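Local coordinates for K Homology domain-containing protein (Aeropyrum pernix, PDB 1TUA), which is of unknown function but contains two KH-type domains and so probably binds RNA, at residues 16-21 with 65-70; 92-97 with 107-112; 129-134 with 148-153; 154-159 with 164-169. All blocks are in the same frame, centred on the assembly; numbering follows the deposited sequence.

Contact 1 of 4, residues 16-21 with 65-70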
loop_
_atom_site.group_PDB
_atom_site.type_symbol
_atom_site.label_atom_id
_atom_site.label_comp_id
_atom_site.label_asym_id
_atom_site.label_seq_id
_atom_site.Cartn_x
_atom_site.Cartn_y
_atom_site.Cartn_z
ATOM N N GLY A 16 -3.640 -14.692 9.369
ATOM C CA GLY A 16 -3.630 -15.873 8.526
ATOM C C GLY A 16 -3.172 -15.554 7.112
ATOM O O GLY A 16 -2.515 -16.368 6.456
ATOM N N ALA A 17 -3.518 -14.364 6.633
ATOM C CA ALA A 17 -3.131 -13.960 5.290
ATOM C C ALA A 17 -1.632 -13.693 5.237
ATOM O O ALA A 17 -0.986 -13.941 4.217
ATOM C CB ALA A 17 -3.907 -12.713 4.869
ATOM N N VAL A 18 -1.084 -13.179 6.333
ATOM C CA VAL A 18 0.342 -12.885 6.402
ATOM C C VAL A 18 1.163 -14.175 6.435
ATOM O O VAL A 18 2.187 -14.292 5.763
ATOM C CB VAL A 18 0.666 -12.040 7.649
ATOM C CG1 VAL A 18 2.183 -11.936 7.833
ATOM C CG2 VAL A 18 0.055 -10.656 7.500
ATOM N N ILE A 19 0.704 -15.146 7.214
ATOM C CA ILE A 19 1.397 -16.427 7.322
ATOM C C ILE A 19 1.195 -17.259 6.051
ATOM O O ILE A 19 2.143 -17.815 5.491
ATOM C CB ILE A 19 0.872 -17.245 8.537
ATOM C CG1 ILE A 19 1.092 -16.458 9.831
ATOM C CG2 ILE A 19 1.576 -18.599 8.602
ATOM C CD1 ILE A 19 0.333 -17.012 11.029
ATOM N N GLY A 20 -0.052 -17.329 5.601
ATOM C CA GLY A 20 -0.373 -18.101 4.419
ATOM C C GLY A 20 -0.564 -19.562 4.784
ATOM O O GLY A 20 -0.057 -20.015 5.819
ATOM N N PRO A 21 -1.294 -20.331 3.960
ATOM C CA PRO A 21 -1.525 -21.749 4.245
ATOM C C PRO A 21 -0.201 -22.480 4.377
ATOM O O PRO A 21 0.627 -22.430 3.470
ATOM C CB PRO A 21 -2.315 -22.220 3.030
ATOM C CG PRO A 21 -3.057 -20.988 2.617
ATOM C CD PRO A 21 -1.987 -19.928 2.726
ATOM N N GLU A 65 7.379 -4.047 4.783
ATOM C CA GLU A 65 6.318 -3.310 4.098
ATOM C C GLU A 65 5.312 -4.278 3.492
ATOM O O GLU A 65 4.116 -4.010 3.492
ATOM C CB GLU A 65 6.896 -2.398 3.016
ATOM C CG GLU A 65 7.654 -1.213 3.582
ATOM C CD GLU A 65 6.758 -0.271 4.371
ATOM O OE1 GLU A 65 6.037 0.536 3.751
ATOM O OE2 GLU A 65 6.765 -0.343 5.617
ATOM N N VAL A 66 5.791 -5.409 2.988
ATOM C CA VAL A 66 4.883 -6.402 2.420
ATOM C C VAL A 66 3.934 -6.886 3.518
ATOM O O VAL A 66 2.722 -6.986 3.310
ATOM C CB VAL A 66 5.652 -7.601 1.841
ATOM C CG1 VAL A 66 4.683 -8.718 1.475
ATOM C CG2 VAL A 66 6.443 -7.160 0.621
ATOM N N VAL A 67 4.486 -7.184 4.690
ATOM C CA VAL A 67 3.665 -7.637 5.814
ATOM C C VAL A 67 2.625 -6.575 6.183
ATOM O O VAL A 67 1.457 -6.886 6.408
ATOM C CB VAL A 67 4.534 -7.939 7.050
ATOM C CG1 VAL A 67 3.639 -8.162 8.274
ATOM C CG2 VAL A 67 5.398 -9.175 6.786
ATOM N N LYS A 68 3.054 -5.321 6.252
ATOM C CA LYS A 68 2.140 -4.240 6.595
ATOM C C LYS A 68 1.034 -4.129 5.552
ATOM O O LYS A 68 -0.132 -3.946 5.897
ATOM C CB LYS A 68 2.897 -2.913 6.702
ATOM C CG LYS A 68 1.998 -1.726 7.019
ATOM C CD LYS A 68 2.795 -0.427 7.083
ATOM C CE LYS A 68 1.889 0.774 7.370
ATOM N NZ LYS A 68 2.629 2.080 7.322
ATOM N N ALA A 69 1.399 -4.248 4.278
ATOM C CA ALA A 69 0.429 -4.162 3.185
ATOM C C ALA A 69 -0.630 -5.274 3.263
ATOM O O ALA A 69 -1.810 -5.038 2.993
ATOM C CB ALA A 69 1.152 -4.207 1.834
ATOM N N ILE A 70 -0.214 -6.485 3.624
ATOM C CA ILE A 70 -1.160 -7.596 3.746
ATOM C C ILE A 70 -2.081 -7.349 4.941
ATOM O O ILE A 70 -3.289 -7.599 4.877
ATOM C CB ILE A 70 -0.421 -8.943 3.917
ATOM C CG1 ILE A 70 0.357 -9.254 2.632
ATOM C CG2 ILE A 70 -1.421 -10.067 4.258
ATOM C CD1 ILE A 70 1.312 -10.423 2.758
#
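Ala17 and Val18, which meet Val67 and Ile70 across this contact, ride on a short helical turn whose end is fastened by a backbone hydrogen bond from Gly20 N to Gly16 O, at 2.8 Å among the shortest polar bonds here. A similar helical bond ties Ile70 N to Val66 O, while Ile70 O receives NE of Arg14. No hydrogen bond crosses between the segments, where carbon meets carbon. Val18 does most of the work, its CA lying 6.1 Å from that of Ile70. Its CG1 stands anti to the backbone N (chi1 171°), which splits the two methyls between two partners: CG1 comes up to Val67 CG1 at 4.1 Å, the side chains crossing at about a right angle, and CG2 rests on Ile70 CG2 at 3.6 Å. That same Ile70 methyl is flanked by Ala17 CB at 3.7 Å, so one branch of the isoleucine is shared by two neighbours. Beta-branched residues suit a face where several short groups must fill a seam, and Ala17 adds a single methyl to it. Val10 touches both Val18 and Val67 and extends the apolar patch. Gly20 then leaves the helix with positive phi (84°), where a side chain would jam against the preceding carbonyl; it opens the GXXG loop between the first two helices of a KH fold, the loop that meets nucleic acid in relatives. Being wholly apolar, the grip on helix 57-72 is directional only through shape and depends on exclusion of water.

Contact 2 of 4, residues 92-97 with 107-112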
loop_
_atom_site.group_PDB
_atom_site.type_symbol
_atom_site.label_atom_id
_atom_site.label_comp_id
_atom_site.label_asym_id
_atom_site.label_seq_id
_atom_site.Cartn_x
_atom_site.Cartn_y
_atom_site.Cartn_z
ATOM N N VAL A 92 -3.945 6.142 3.545
ATOM C CA VAL A 92 -4.842 7.243 3.863
ATOM C C VAL A 92 -5.760 6.733 4.970
ATOM O O VAL A 92 -6.536 5.800 4.762
ATOM C CB VAL A 92 -5.695 7.653 2.646
ATOM C CG1 VAL A 92 -6.734 8.681 3.058
ATOM C CG2 VAL A 92 -4.800 8.231 1.564
ATOM N N ASP A 93 -5.643 7.315 6.158
ATOM C CA ASP A 93 -6.490 6.897 7.269
ATOM C C ASP A 93 -7.742 7.764 7.204
ATOM O O ASP A 93 -7.699 8.956 7.517
ATOM C CB ASP A 93 -5.780 7.105 8.609
ATOM C CG ASP A 93 -6.524 6.451 9.763
ATOM O OD1 ASP A 93 -7.745 6.681 9.889
ATOM O OD2 ASP A 93 -5.891 5.705 10.540
ATOM N N LEU A 94 -8.854 7.157 6.794
ATOM C CA LEU A 94 -10.104 7.886 6.645
ATOM C C LEU A 94 -10.656 8.494 7.935
ATOM O O LEU A 94 -11.460 9.425 7.883
ATOM C CB LEU A 94 -11.154 6.986 5.980
ATOM C CG LEU A 94 -10.774 6.470 4.581
ATOM C CD1 LEU A 94 -11.857 5.555 4.047
ATOM C CD2 LEU A 94 -10.565 7.645 3.635
ATOM N N LYS A 95 -10.235 7.986 9.089
ATOM C CA LYS A 95 -10.727 8.549 10.339
ATOM C C LYS A 95 -10.139 9.940 10.563
ATOM O O LYS A 95 -10.608 10.697 11.418
ATOM C CB LYS A 95 -10.406 7.626 11.513
ATOM C CG LYS A 95 -11.282 6.388 11.540
ATOM C CD LYS A 95 -11.081 5.586 12.804
ATOM C CE LYS A 95 -12.012 4.383 12.827
ATOM N NZ LYS A 95 -11.783 3.511 14.015
ATOM N N GLN A 96 -9.109 10.273 9.789
ATOM C CA GLN A 96 -8.493 11.592 9.881
ATOM C C GLN A 96 -9.456 12.595 9.264
ATOM O O GLN A 96 -9.334 13.797 9.470
ATOM C CB GLN A 96 -7.166 11.630 9.120
ATOM C CG GLN A 96 -6.011 11.032 9.878
ATOM C CD GLN A 96 -4.698 11.201 9.144
ATOM O OE1 GLN A 96 -4.366 12.292 8.687
ATOM N NE2 GLN A 96 -3.938 10.124 9.036
ATOM N N VAL A 97 -10.418 12.081 8.503
ATOM C CA VAL A 97 -11.414 12.922 7.849
ATOM C C VAL A 97 -12.763 12.857 8.559
ATOM O O VAL A 97 -13.318 13.882 8.946
ATOM C CB VAL A 97 -11.626 12.493 6.380
ATOM C CG1 VAL A 97 -12.690 13.365 5.729
ATOM C CG2 VAL A 97 -10.321 12.590 5.621
ATOM N N ARG A 107 -20.337 6.479 4.036
ATOM C CA ARG A 107 -20.651 7.330 2.898
ATOM C C ARG A 107 -19.430 7.674 2.060
ATOM O O ARG A 107 -19.483 7.586 0.834
ATOM C CB ARG A 107 -21.353 8.616 3.341
ATOM C CG ARG A 107 -22.801 8.399 3.731
ATOM C CD ARG A 107 -23.612 9.656 3.499
ATOM N NE ARG A 107 -23.075 10.793 4.239
ATOM C CZ ARG A 107 -23.141 10.928 5.560
ATOM N NH1 ARG A 107 -23.729 9.995 6.303
ATOM N NH2 ARG A 107 -22.617 12.002 6.141
ATOM N N ILE A 108 -18.326 8.054 2.695
ATOM C CA ILE A 108 -17.146 8.394 1.906
ATOM C C ILE A 108 -16.532 7.172 1.235
ATOM O O ILE A 108 -15.965 7.289 0.149
ATOM C CB ILE A 108 -16.053 9.117 2.733
ATOM C CG1 ILE A 108 -15.534 8.213 3.844
ATOM C CG2 ILE A 108 -16.608 10.413 3.296
ATOM C CD1 ILE A 108 -14.256 8.727 4.475
ATOM N N LYS A 109 -16.637 6.002 1.859
ATOM C CA LYS A 109 -16.089 4.805 1.236
ATOM C C LYS A 109 -16.877 4.537 -0.039
ATOM O O LYS A 109 -16.332 4.045 -1.028
ATOM C CB LYS A 109 -16.164 3.610 2.187
ATOM C CG LYS A 109 -15.160 3.693 3.330
ATOM C CD LYS A 109 -15.361 2.591 4.357
ATOM C CE LYS A 109 -14.894 1.244 3.843
ATOM N NZ LYS A 109 -15.209 0.147 4.806
ATOM N N GLY A 110 -18.159 4.891 -0.016
ATOM C CA GLY A 110 -18.998 4.711 -1.188
ATOM C C GLY A 110 -18.523 5.588 -2.335
ATOM O O GLY A 110 -18.548 5.168 -3.489
ATOM N N ARG A 111 -18.094 6.810 -2.017
ATOM C CA ARG A 111 -17.582 7.749 -3.022
ATOM C C ARG A 111 -16.222 7.281 -3.553
ATOM O O ARG A 111 -15.951 7.363 -4.748
ATOM C CB ARG A 111 -17.411 9.148 -2.419
ATOM C CG ARG A 111 -18.701 9.831 -2.012
ATOM C CD ARG A 111 -19.514 10.248 -3.223
ATOM N NE ARG A 111 -18.872 11.327 -3.971
ATOM C CZ ARG A 111 -19.356 11.834 -5.099
ATOM N NH1 ARG A 111 -20.486 11.354 -5.604
ATOM N NH2 ARG A 111 -18.719 12.819 -5.719
ATOM N N ILE A 112 -15.367 6.801 -2.655
ATOM C CA ILE A 112 -14.037 6.333 -3.033
ATOM C C ILE A 112 -14.099 5.081 -3.899
ATOM O O ILE A 112 -13.354 4.954 -4.869
ATOM C CB ILE A 112 -13.182 6.059 -1.776
ATOM C CG1 ILE A 112 -12.888 7.387 -1.073
ATOM C CG2 ILE A 112 -11.889 5.341 -2.156
ATOM C CD1 ILE A 112 -12.237 7.247 0.290
#
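No flat group takes part in the seam where Leu94 meets Ile108, Lys109 and Ile112; behind it, the Asp93 carboxylate accepts the N-H of Lys95 through OD1 at 2.9 Å, almost in line with its C-O bond although the hydrogen bond itself is bent (141°). This capping bond fixes the turn that carries Leu94 from strand 87-93 toward helix 95-98. From that turn Leu94 points at helix 102-113. Its CB lies 3.9 Å from Ile108 CD1, the two side chains sliding past each other in opposite directions, and its CD2 meets Ile112 CD1 tip to tip at 3.8 Å. In the KH order of strands and helices, the turn after the first strand, 87-93, is thereby packed on helix 102-113, the helix that leads into the GXXG loop; the short helix 95-98 intervenes. A serine in place of Leu94 would probably leave the CD1 methyls of both isoleucines without their shared partner and open a gap under the helix. Ile108 reaches the leucine with CG1 in the crowded position between backbone N and carbonyl carbon (chi1 63°). Lys109 suits the border: its CG lies 3.9 Å from Leu94 CD1, while its chain bends to bring NZ to a hydrogen bond with Glu135 O.

Contact 3 of 4, residues 129-134 with 148-153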
loop_
_atom_site.group_PDB
_atom_site.type_symbol
_atom_site.label_atom_id
_atom_site.label_comp_id
_atom_site.label_asym_id
_atom_site.label_seq_id
_atom_site.Cartn_x
_atom_site.Cartn_y
_atom_site.Cartn_z
ATOM N N THR A 129 -1.416 2.390 -9.959
ATOM C CA THR A 129 -1.174 1.971 -8.579
ATOM C C THR A 129 -2.195 0.899 -8.179
ATOM O O THR A 129 -3.195 0.691 -8.872
ATOM C CB THR A 129 -1.360 3.136 -7.589
ATOM O OG1 THR A 129 -2.714 3.604 -7.674
ATOM C CG2 THR A 129 -0.406 4.278 -7.899
ATOM N N TYR A 130 -1.925 0.208 -7.073
ATOM C CA TYR A 130 -2.862 -0.774 -6.540
ATOM C C TYR A 130 -3.475 -0.038 -5.356
ATOM O O TYR A 130 -2.755 0.572 -4.572
ATOM C CB TYR A 130 -2.163 -2.031 -6.007
ATOM C CG TYR A 130 -1.585 -2.967 -7.048
ATOM C CD1 TYR A 130 -2.008 -2.928 -8.378
ATOM C CD2 TYR A 130 -0.635 -3.918 -6.688
ATOM C CE1 TYR A 130 -1.495 -3.817 -9.321
ATOM C CE2 TYR A 130 -0.120 -4.809 -7.619
ATOM C CZ TYR A 130 -0.552 -4.755 -8.931
ATOM O OH TYR A 130 -0.046 -5.651 -9.848
ATOM N N ILE A 131 -4.793 -0.081 -5.234
ATOM C CA ILE A 131 -5.470 0.598 -4.135
ATOM C C ILE A 131 -6.419 -0.359 -3.417
ATOM O O ILE A 131 -7.236 -1.029 -4.052
ATOM C CB ILE A 131 -6.280 1.829 -4.652
ATOM C CG1 ILE A 131 -5.325 2.865 -5.254
ATOM C CG2 ILE A 131 -7.088 2.453 -3.515
ATOM C CD1 ILE A 131 -6.010 4.063 -5.909
ATOM N N ASN A 132 -6.291 -0.435 -2.098
ATOM C CA ASN A 132 -7.166 -1.285 -1.308
ATOM C C ASN A 132 -7.951 -0.435 -0.325
ATOM O O ASN A 132 -7.377 0.342 0.430
ATOM C CB ASN A 132 -6.372 -2.338 -0.529
ATOM C CG ASN A 132 -7.279 -3.323 0.190
ATOM O OD1 ASN A 132 -7.623 -3.144 1.362
ATOM N ND2 ASN A 132 -7.697 -4.352 -0.526
ATOM N N VAL A 133 -9.270 -0.571 -0.353
ATOM C CA VAL A 133 -10.120 0.174 0.561
ATOM C C VAL A 133 -10.501 -0.782 1.686
ATOM O O VAL A 133 -11.374 -1.637 1.521
ATOM C CB VAL A 133 -11.399 0.690 -0.141
ATOM C CG1 VAL A 133 -12.252 1.473 0.844
ATOM C CG2 VAL A 133 -11.022 1.569 -1.315
ATOM N N GLY A 134 -9.824 -0.647 2.822
ATOM C CA GLY A 134 -10.107 -1.515 3.954
ATOM C C GLY A 134 -11.206 -0.970 4.843
ATOM O O GLY A 134 -12.051 -0.196 4.392
ATOM N N MET A 148 1.548 9.226 -4.465
ATOM C CA MET A 148 1.143 10.487 -3.859
ATOM C C MET A 148 -0.009 11.118 -4.649
ATOM O O MET A 148 -0.883 11.770 -4.066
ATOM C CB MET A 148 2.333 11.453 -3.761
ATOM C CG MET A 148 3.395 11.038 -2.719
ATOM S SD MET A 148 2.711 10.657 -1.057
ATOM C CE MET A 148 2.174 12.269 -0.556
ATOM N N ALA A 149 -0.025 10.911 -5.966
ATOM C CA ALA A 149 -1.107 11.445 -6.799
ATOM C C ALA A 149 -2.413 10.744 -6.421
ATOM O O ALA A 149 -3.453 11.385 -6.247
ATOM C CB ALA A 149 -0.796 11.219 -8.275
ATOM N N ALA A 150 -2.353 9.421 -6.289
ATOM C CA ALA A 150 -3.519 8.626 -5.918
ATOM C C ALA A 150 -4.015 9.013 -4.518
ATOM O O ALA A 150 -5.218 9.107 -4.271
ATOM C CB ALA A 150 -3.161 7.140 -5.953
ATOM N N LYS A 151 -3.074 9.231 -3.604
ATOM C CA LYS A 151 -3.403 9.602 -2.233
ATOM C C LYS A 151 -4.233 10.880 -2.232
ATOM O O LYS A 151 -5.256 10.979 -1.550
ATOM C CB LYS A 151 -2.115 9.822 -1.438
ATOM C CG LYS A 151 -2.310 10.290 -0.003
ATOM C CD LYS A 151 -0.962 10.625 0.630
ATOM C CE LYS A 151 -1.104 11.069 2.081
ATOM N NZ LYS A 151 -1.392 9.932 3.004
ATOM N N GLN A 152 -3.779 11.859 -3.007
ATOM C CA GLN A 152 -4.469 13.132 -3.102
ATOM C C GLN A 152 -5.886 12.938 -3.654
ATOM O O GLN A 152 -6.849 13.480 -3.105
ATOM C CB GLN A 152 -3.654 14.082 -3.986
ATOM C CG GLN A 152 -4.277 15.443 -4.198
ATOM C CD GLN A 152 -3.384 16.360 -5.012
ATOM O OE1 GLN A 152 -2.751 15.936 -5.982
ATOM N NE2 GLN A 152 -3.339 17.628 -4.630
ATOM N N ALA A 153 -6.017 12.159 -4.729
ATOM C CA ALA A 153 -7.328 11.904 -5.324
ATOM C C ALA A 153 -8.264 11.250 -4.302
ATOM O O ALA A 153 -9.440 11.618 -4.195
ATOM C CB ALA A 153 -7.183 11.016 -6.551
#
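Apolar contact is carried by Ala150, whose CB faces the end of Ile131: the distance to Ile131 CD1 is 4.2 Å. Extended from a strand, the isoleucine spans the space to the helix, and Ala150 answers with a single methyl, which keeps the helix close to the sheet; the CA atoms of Thr129 and Ala150 are 7.5 Å apart. Ile123 touches both Ile131 and Ala150, so a second helix, 118-127, closes over the same spot.

A van der Waals touch without a bond brings Thr129 OG1 to 4.0 Å from Ala150 CB. With OG1 set between the backbone N and the carbonyl carbon (chi1 61°), the hydroxyl lies on the helix side, yet its polar need is met by a hydrogen bond with the hydroxyl of Thr127. Threonine thus gives a buried site both bulk and a polar group that finds its mate locally.

Among the other polar links, Tyr130 pairs through the backbone with Ile141 of neighbouring strand 137-141, and Ile131 N donates to Glu124 OE2 of helix 118-127. Helices 118-127 and 144-158 are two of the three that pack on the three-stranded antiparallel sheet of a type I KH fold, here with strand 130-133 at its edge.

Contact 4 of 4, residues 154-159 with 164-169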
loop_
_atom_site.group_PDB
_atom_site.type_symbol
_atom_site.label_atom_id
_atom_site.label_comp_id
_atom_site.label_asym_id
_atom_site.label_seq_id
_atom_site.Cartn_x
_atom_site.Cartn_y
_atom_site.Cartn_z
ATOM N N ILE A 154 -7.741 10.279 -3.553
ATOM C CA ILE A 154 -8.529 9.598 -2.530
ATOM C C ILE A 154 -8.962 10.594 -1.454
ATOM O O ILE A 154 -10.115 10.594 -1.028
ATOM C CB ILE A 154 -7.727 8.465 -1.853
ATOM C CG1 ILE A 154 -7.399 7.370 -2.874
ATOM C CG2 ILE A 154 -8.524 7.899 -0.679
ATOM C CD1 ILE A 154 -8.615 6.664 -3.422
ATOM N N GLU A 155 -8.039 11.443 -1.013
ATOM C CA GLU A 155 -8.378 12.434 -0.001
ATOM C C GLU A 155 -9.466 13.384 -0.521
ATOM O O GLU A 155 -10.409 13.715 0.207
ATOM C CB GLU A 155 -7.131 13.220 0.406
ATOM C CG GLU A 155 -6.094 12.366 1.119
ATOM C CD GLU A 155 -4.795 13.112 1.390
ATOM O OE1 GLU A 155 -4.296 13.803 0.472
ATOM O OE2 GLU A 155 -4.267 12.997 2.515
ATOM N N MET A 156 -9.340 13.814 -1.776
ATOM C CA MET A 156 -10.328 14.712 -2.380
ATOM C C MET A 156 -11.722 14.073 -2.396
ATOM O O MET A 156 -12.720 14.749 -2.151
ATOM C CB MET A 156 -9.915 15.091 -3.808
ATOM C CG MET A 156 -8.769 16.103 -3.896
ATOM S SD MET A 156 -8.162 16.334 -5.588
ATOM C CE MET A 156 -9.441 17.288 -6.313
ATOM N N LEU A 157 -11.792 12.775 -2.681
ATOM C CA LEU A 157 -13.082 12.090 -2.700
ATOM C C LEU A 157 -13.630 11.960 -1.285
ATOM O O LEU A 157 -14.833 12.088 -1.070
ATOM C CB LEU A 157 -12.961 10.697 -3.331
ATOM C CG LEU A 157 -12.725 10.621 -4.840
ATOM C CD1 LEU A 157 -12.656 9.162 -5.274
ATOM C CD2 LEU A 157 -13.844 11.335 -5.571
ATOM N N ALA A 158 -12.743 11.711 -0.320
ATOM C CA ALA A 158 -13.156 11.562 1.074
ATOM C C ALA A 158 -13.665 12.888 1.617
ATOM O O ALA A 158 -14.313 12.934 2.662
ATOM C CB ALA A 158 -11.988 11.067 1.924
ATOM N N GLU A 159 -13.368 13.967 0.898
ATOM C CA GLU A 159 -13.799 15.289 1.315
ATOM C C GLU A 159 -15.057 15.761 0.582
ATOM O O GLU A 159 -15.550 16.857 0.831
ATOM C CB GLU A 159 -12.641 16.271 1.140
ATOM C CG GLU A 159 -11.418 15.822 1.923
ATOM C CD GLU A 159 -10.248 16.770 1.814
ATOM O OE1 GLU A 159 -9.766 17.007 0.682
ATOM O OE2 GLU A 159 -9.807 17.274 2.872
ATOM N N SER A 164 -15.712 13.811 -11.309
ATOM C CA SER A 164 -15.151 14.461 -12.497
ATOM C C SER A 164 -14.077 15.466 -12.106
ATOM O O SER A 164 -13.065 15.604 -12.796
ATOM C CB SER A 164 -16.259 15.162 -13.288
ATOM O OG SER A 164 -16.933 16.096 -12.471
ATOM N N THR A 165 -14.315 16.169 -11.000
ATOM C CA THR A 165 -13.370 17.152 -10.473
ATOM C C THR A 165 -12.059 16.448 -10.136
ATOM O O THR A 165 -10.985 16.868 -10.559
ATOM C CB THR A 165 -13.917 17.800 -9.188
ATOM O OG1 THR A 165 -14.959 18.720 -9.530
ATOM C CG2 THR A 165 -12.816 18.531 -8.431
ATOM N N VAL A 166 -12.163 15.369 -9.369
ATOM C CA VAL A 166 -10.996 14.598 -8.971
ATOM C C VAL A 166 -10.251 14.033 -10.184
ATOM O O VAL A 166 -9.029 14.137 -10.267
ATOM C CB VAL A 166 -11.408 13.446 -8.014
ATOM C CG1 VAL A 166 -10.201 12.569 -7.686
ATOM C CG2 VAL A 166 -11.985 14.024 -6.732
ATOM N N TYR A 167 -10.981 13.453 -11.130
ATOM C CA TYR A 167 -10.350 12.883 -12.313
ATOM C C TYR A 167 -9.657 13.943 -13.161
ATOM O O TYR A 167 -8.561 13.721 -13.671
ATOM C CB TYR A 167 -11.369 12.137 -13.176
ATOM C CG TYR A 167 -12.125 11.039 -12.459
ATOM C CD1 TYR A 167 -11.522 10.278 -11.449
ATOM C CD2 TYR A 167 -13.445 10.753 -12.795
ATOM C CE1 TYR A 167 -12.228 9.258 -10.789
ATOM C CE2 TYR A 167 -14.156 9.742 -12.147
ATOM C CZ TYR A 167 -13.546 9.000 -11.148
ATOM O OH TYR A 167 -14.268 8.018 -10.512
ATOM N N ARG A 168 -10.293 15.097 -13.321
ATOM C CA ARG A 168 -9.696 16.162 -14.117
ATOM C C ARG A 168 -8.383 16.616 -13.467
ATOM O O ARG A 168 -7.379 16.834 -14.147
ATOM C CB ARG A 168 -10.663 17.340 -14.219
ATOM C CG ARG A 168 -10.715 17.968 -15.597
ATOM C CD ARG A 168 -11.455 19.300 -15.558
ATOM N NE ARG A 168 -12.797 19.189 -14.979
ATOM C CZ ARG A 168 -13.796 18.498 -15.521
ATOM N NH1 ARG A 168 -13.612 17.846 -16.665
ATOM N NH2 ARG A 168 -14.983 18.469 -14.924
ATOM N N HIS A 169 -8.395 16.753 -12.144
ATOM C CA HIS A 169 -7.210 17.168 -11.401
ATOM C C HIS A 169 -6.105 16.114 -11.491
ATOM O O HIS A 169 -4.944 16.439 -11.744
ATOM C CB HIS A 169 -7.579 17.421 -9.941
ATOM C CG HIS A 169 -6.404 17.723 -9.066
ATOM N ND1 HIS A 169 -5.581 16.738 -8.559
ATOM C CD2 HIS A 169 -5.896 18.900 -8.632
ATOM C CE1 HIS A 169 -4.617 17.297 -7.849
ATOM N NE2 HIS A 169 -4.785 18.608 -7.878
#
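Helices 154-158 and 164-169 run nearly antiparallel, their axes at 162° and 9.7 Å apart at closest approach, with the CA atoms of Met156 and Val166 facing each other at 6.6 Å. Into this seam Val166 sends CG2, which meets two partners: Met156 CB lies at 3.7 Å and Leu157 CD2 at 3.5 Å. The second distance is tighter than ordinary carbon contact, and Leu157 and Val166 cross there at about a right angle. A short branched valine fits between Met156 and Leu157. Met156 covers the flank. With CG beside the backbone N and a nearly straight chi2 (172°), its chain brings SD over one face of the His169 ring, 4.2 Å from the centroid, in a Met-aromatic contact; the bend at chi3 (74°) then sends CE toward Thr165 CG2, His169 CB and Val166 CA. Flexible and polarisable, methionine can lie on the imidazole and fill the corner at once. With an alanine here CB would still meet Val166, but the His169 face would probably lose the sulfur lying on it and a gap would open next to Thr165. Gln152, one turn earlier, also touches His169. The whole is an antiparallel helical hairpin, in which the closing helix of the KH fold, 144-158, is backed by helix 163-188, an added element beyond the usual order of strands and helices.

How the contacts relate
Along the chain the four contacts come in series, and they divide between two KH-like units, each with its own three-stranded antiparallel sheet of order 1-3-2. Contact 1 stands alone in the first, its centre 19 to 30 Å from the other three and without touching them. Contacts 2, 3 and 4 form a cluster with centres 11 or 12 Å apart. Contacts 2 and 3 both reach the second sheet, contacts 3 and 4 share helix 144-158, and contacts 2 and 4 meet where Ile112 packs on Ile154. One continuous core therefore runs from sheet to C-terminal helix, consistent with two compact units side by side in one chain.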